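Local coordinates for protein N-acylethanolamine-hydrolyzing acid amidase subunit beta (Caenorhabditis elegans, PDB 6DY3) that probably hydrolyses bioactive fatty acid amides such as N-palmitoylethanolamine to ethanolamine and free fatty acids, as one subunit of an autocatalytically cleaved alpha-beta heterodimer, at residues B[22-25]-B[26-30]; B[193-196]-B[197-201]. All coordinates share one frame; numbering follows the deposited sequence.

Interaction 1. Residues B[22-25]-B[26-30]. With NAG (2-acetamido-2-deoxy-beta-D-glucopyranose), chain I.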
loop_
_atom_site.group_PDB
_atom_site.type_symbol
_atom_site.label_atom_id
_atom_site.label_comp_id
_atom_site.label_asym_id
_atom_site.label_seq_id
_atom_site.Cartn_x
_atom_site.Cartn_y
_atom_site.Cartn_z
ATOM N N ASP B 22 -13.372 0.807 -0.759
ATOM C CA ASP B 22 -14.831 0.842 -0.726
ATOM C C ASP B 22 -15.340 1.668 0.446
ATOM O O ASP B 22 -16.362 2.354 0.336
ATOM C CB ASP B 22 -15.386 -0.575 -0.646
ATOM C CG ASP B 22 -16.826 -0.651 -1.076
ATOM O OD1 ASP B 22 -17.717 -0.570 -0.200
ATOM O OD2 ASP B 22 -17.063 -0.780 -2.296
ATOM N N MET B 23 -14.637 1.617 1.572
ATOM C CA MET B 23 -15.003 2.370 2.770
ATOM C C MET B 23 -14.353 3.755 2.722
ATOM O O MET B 23 -13.589 4.160 3.595
ATOM C CB MET B 23 -14.579 1.587 4.006
ATOM C CG MET B 23 -15.272 1.951 5.283
ATOM S SD MET B 23 -14.644 0.892 6.604
ATOM C CE MET B 23 -13.075 1.677 6.965
ATOM N N THR B 24 -14.723 4.496 1.676
ATOM C CA THR B 24 -13.924 5.628 1.215
ATOM C C THR B 24 -13.854 6.743 2.258
ATOM O O THR B 24 -12.768 7.123 2.710
ATOM C CB THR B 24 -14.513 6.160 -0.093
ATOM O OG1 THR B 24 -14.847 5.061 -0.954
ATOM C CG2 THR B 24 -13.516 7.054 -0.792
ATOM N N GLU B 25 -15.009 7.296 2.637
ATOM C CA GLU B 25 -15.019 8.533 3.415
ATOM C C GLU B 25 -14.515 8.312 4.841
ATOM O O GLU B 25 -13.877 9.197 5.419
ATOM C CB GLU B 25 -16.428 9.123 3.420
ATOM C CG GLU B 25 -16.959 9.451 2.028
ATOM C CD GLU B 25 -16.092 10.446 1.269
ATOM O OE1 GLU B 25 -15.841 11.551 1.794
ATOM O OE2 GLU B 25 -15.657 10.119 0.141
ATOM N N LEU B 26 -14.804 7.155 5.437
ATOM C CA LEU B 26 -14.305 6.903 6.787
ATOM C C LEU B 26 -12.786 6.812 6.809
ATOM O O LEU B 26 -12.147 7.252 7.773
ATOM C CB LEU B 26 -14.920 5.628 7.359
ATOM C CG LEU B 26 -16.399 5.681 7.740
ATOM C CD1 LEU B 26 -16.846 4.343 8.319
ATOM C CD2 LEU B 26 -16.679 6.803 8.732
ATOM N N LEU B 27 -12.188 6.256 5.756
ATOM C CA LEU B 27 -10.742 6.066 5.748
ATOM C C LEU B 27 -9.999 7.377 5.552
ATOM O O LEU B 27 -8.861 7.508 6.010
ATOM C CB LEU B 27 -10.340 5.079 4.652
ATOM C CG LEU B 27 -9.087 4.266 4.991
ATOM C CD1 LEU B 27 -9.416 3.210 6.048
ATOM C CD2 LEU B 27 -8.464 3.630 3.752
ATOM N N LYS B 28 -10.618 8.349 4.873
ATOM C CA LYS B 28 -9.955 9.626 4.619
ATOM C C LYS B 28 -9.596 10.333 5.916
ATOM O O LYS B 28 -8.553 10.992 6.005
ATOM C CB LYS B 28 -10.849 10.524 3.765
ATOM C CG LYS B 28 -11.025 10.051 2.332
ATOM C CD LYS B 28 -11.937 10.982 1.557
ATOM C CE LYS B 28 -12.061 10.549 0.111
ATOM N NZ LYS B 28 -13.124 11.297 -0.619
ATOM N N ASN B 29 -10.446 10.206 6.932
ATOM C CA ASN B 29 -10.225 10.869 8.211
ATOM C C ASN B 29 -9.045 10.309 8.991
ATOM O O ASN B 29 -8.638 10.931 9.976
ATOM C CB ASN B 29 -11.480 10.761 9.073
ATOM C CG ASN B 29 -12.581 11.715 8.646
ATOM O OD1 ASN B 29 -12.327 12.804 8.141
ATOM N ND2 ASN B 29 -13.816 11.297 8.856
ATOM N N ILE B 30 -8.487 9.166 8.592
ATOM C CA ILE B 30 -7.412 8.553 9.367
ATOM C C ILE B 30 -6.207 8.257 8.484
ATOM O O ILE B 30 -5.306 7.506 8.878
ATOM C CB ILE B 30 -7.906 7.279 10.082
ATOM C CG1 ILE B 30 -8.401 6.242 9.071
ATOM C CG2 ILE B 30 -9.016 7.636 11.063
ATOM C CD1 ILE B 30 -8.644 4.876 9.669
HETATM C C1 NAG I . -14.965 12.100 8.551
HETATM C C2 NAG I . -15.901 11.487 7.488
HETATM C C3 NAG I . -17.246 12.224 7.448
HETATM C C4 NAG I . -17.827 12.396 8.847
HETATM C C5 NAG I . -16.787 13.017 9.770
HETATM C C6 NAG I . -17.231 13.148 11.210
HETATM C C7 NAG I . -14.799 12.630 5.619
HETATM C C8 NAG I . -14.204 12.482 4.254
HETATM N N2 NAG I . -15.277 11.512 6.175
HETATM O O3 NAG I . -18.151 11.477 6.642
HETATM O O4 NAG I . -18.982 13.230 8.803
HETATM O O5 NAG I . -15.631 12.175 9.786
HETATM O O6 NAG I . -18.472 12.498 11.462
HETATM O O7 NAG I . -14.862 13.715 6.186
#

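Interaction 2. Residues B[193-196]-B[197-201]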
loop_
_atom_site.group_PDB
_atom_site.type_symbol
_atom_site.label_atom_id
_atom_site.label_comp_id
_atom_site.label_asym_id
_atom_site.label_seq_id
_atom_site.Cartn_x
_atom_site.Cartn_y
_atom_site.Cartn_z
ATOM N N LYS B 193 4.614 16.592 -11.805
ATOM C CA LYS B 193 3.374 17.294 -12.121
ATOM C C LYS B 193 2.618 16.611 -13.254
ATOM O O LYS B 193 1.382 16.662 -13.290
ATOM C CB LYS B 193 3.666 18.751 -12.475
ATOM C CG LYS B 193 4.129 19.575 -11.279
ATOM C CD LYS B 193 4.107 21.059 -11.577
ATOM C CE LYS B 193 4.765 21.857 -10.459
ATOM N NZ LYS B 193 4.120 21.607 -9.141
ATOM N N SER B 194 3.337 15.970 -14.179
ATOM C CA SER B 194 2.677 15.142 -15.183
ATOM C C SER B 194 1.969 13.964 -14.528
ATOM O O SER B 194 0.854 13.604 -14.920
ATOM C CB SER B 194 3.695 14.652 -16.209
ATOM O OG SER B 194 4.409 15.743 -16.771
ATOM N N MET B 195 2.612 13.343 -13.535
ATOM C CA MET B 195 1.985 12.238 -12.817
ATOM C C MET B 195 0.720 12.698 -12.099
ATOM O O MET B 195 -0.255 11.945 -11.996
ATOM C CB MET B 195 2.984 11.633 -11.828
ATOM C CG MET B 195 2.509 10.355 -11.162
ATOM S SD MET B 195 2.224 9.024 -12.358
ATOM C CE MET B 195 3.910 8.616 -12.817
ATOM N N VAL B 196 0.719 13.925 -11.582
ATOM C CA VAL B 196 -0.479 14.466 -10.945
ATOM C C VAL B 196 -1.619 14.586 -11.952
ATOM O O VAL B 196 -2.786 14.342 -11.621
ATOM C CB VAL B 196 -0.159 15.821 -10.287
ATOM C CG1 VAL B 196 -1.435 16.520 -9.835
ATOM C CG2 VAL B 196 0.781 15.620 -9.122
ATOM N N GLU B 197 -1.312 15.020 -13.179
ATOM C CA GLU B 197 -2.348 15.108 -14.206
ATOM C C GLU B 197 -2.916 13.732 -14.534
ATOM O O GLU B 197 -4.130 13.584 -14.707
ATOM C CB GLU B 197 -1.791 15.767 -15.469
ATOM C CG GLU B 197 -2.809 15.884 -16.600
ATOM C CD GLU B 197 -2.280 16.668 -17.796
ATOM O OE1 GLU B 197 -1.166 17.229 -17.695
ATOM O OE2 GLU B 197 -2.975 16.724 -18.836
ATOM N N VAL B 198 -2.052 12.717 -14.629
ATOM C CA VAL B 198 -2.512 11.360 -14.917
ATOM C C VAL B 198 -3.395 10.850 -13.785
ATOM O O VAL B 198 -4.530 10.409 -14.006
ATOM C CB VAL B 198 -1.311 10.421 -15.147
ATOM C CG1 VAL B 198 -1.773 8.979 -15.337
ATOM C CG2 VAL B 198 -0.492 10.876 -16.345
ATOM N N LEU B 199 -2.887 10.901 -12.552
ATOM C CA LEU B 199 -3.622 10.347 -11.417
ATOM C C LEU B 199 -4.948 11.059 -11.165
ATOM O O LEU B 199 -5.839 10.474 -10.536
ATOM C CB LEU B 199 -2.750 10.401 -10.158
ATOM C CG LEU B 199 -1.503 9.513 -10.176
ATOM C CD1 LEU B 199 -0.652 9.750 -8.939
ATOM C CD2 LEU B 199 -1.867 8.038 -10.297
ATOM N N SER B 200 -5.108 12.290 -11.645
ATOM C CA SER B 200 -6.329 13.060 -11.433
ATOM C C SER B 200 -7.344 12.896 -12.558
ATOM O O SER B 200 -8.443 13.449 -12.460
ATOM C CB SER B 200 -5.996 14.543 -11.265
ATOM O OG SER B 200 -5.133 14.739 -10.162
ATOM N N THR B 201 -7.004 12.165 -13.620
ATOM C CA THR B 201 -7.926 11.953 -14.726
ATOM C C THR B 201 -9.001 10.947 -14.343
ATOM O O THR B 201 -8.720 9.917 -13.725
ATOM C CB THR B 201 -7.185 11.453 -15.971
ATOM O OG1 THR B 201 -6.146 12.371 -16.330
ATOM C CG2 THR B 201 -8.138 11.300 -17.134
#

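Interaction 1. Residues B[22-25]-B[26-30]
E25 and K28 form a salt bridge along the short helix 24-28, a local contact on the connection between strand 13-20 of one antiparallel sheet and strand 31-38 of the other. The two side chains run next to each other in the same direction. K28 NZ reaches E25 OE2 at 2.9 Å, on the syn side of the carboxylate and 26° out of its plane. The bend of E25 at chi2 (-59°) turns its carboxylate to the end of the extended K28. NZ also donates to the carbonyl of L233, so two acceptors hold the ammonium group near the C-terminal end of the chain. The aliphatic part of K28 has a neighbour as well, T24 CG2, which lies 3.9 Å from K28 CE.

The helix is short. M23 occupies its N-cap position and is also the centre of an inverse gamma turn. K28 N donates to T24 O at 3.3 Å, while the bond from L27 N to M23 O is weak. Beside this bond, M23 CE packs 4.1 Å from L27 CD1, the two side chains crossing at about a right angle, and M23 CG lies 4.2 Å from L26 CD1.

N29, next in the chain after K28, carries the N-linked glycan. Its ND2 is joined covalently to C1 of the first N-acetylglucosamine, whose N2 donates to E25 O at 2.8 Å. One sugar amide thus ties the glycan back to the helix, with its methyl C8 lying 3.8 Å from K28 CD.

Interaction 2. Residues B[193-196]-B[197-201]
M195 and L199 pack one helical turn apart on the inner face of helix 192-199, towards the end of the chain. With chi1 at -172°, M195 holds CG anti to its own N, and it is this CG that meets L199 CD1, at 3.9 Å, the two side chains crossing at a slant. Both residues rest on I4 of strand 2-7 and V214 of strand 209-215, and V198 also touches I4, so this buried face lies against the five-stranded antiparallel sheet of the Ntn-hydrolase fold. The L199 side chain is about 6 Å from that of R17, probably important for activity. The backbone is regular here: L199 N donates to M195 O at 2.9 Å with an almost straight N-H...O angle of 173°.

K193 and E197 lie on the looser solvent side, where the E197 carboxylate has a long, weak ion pair with K181 of helix 173-185. V196, though exposed, still touches V214 at the margin. S194 OG is hydrogen-bonded to the D191 carboxylate, just before the segment.

Near the C-terminal end, S200 N bonds only weakly to V196 O. S200 OG donates to that oxygen at 2.8 Å, T201 OG1 reaches E197 O at 2.9 Å, and N18 takes L199 O. Hydroxyls thus help satisfy two late carbonyls, while M195, V198 and L199 hold the buried face to the sheet through hydrocarbon contacts.

How the interactions relate
From the N terminus, the chain completes strands 2-7 and 13-20, then makes the turn of interaction 1 before entering strand 31-38 of the seven-stranded sheet. Interaction 2 comes much later, in helix 192-199, before strand 209-215 returns the chain to the five-stranded sheet. Each contact closes only a local helical turn; the two lie in series, neither nesting nor crossing. The centres of interactions 1 and 2 are about 22 Å apart. Between interactions 1 and 2 the nearest atoms are about 12 Å apart, so the two do not touch. Strand 209-215 nevertheless meets both, V210 lying against residues of 22-30 and V214 against those of 193-201. Interaction 1 additionally faces the alpha subunit.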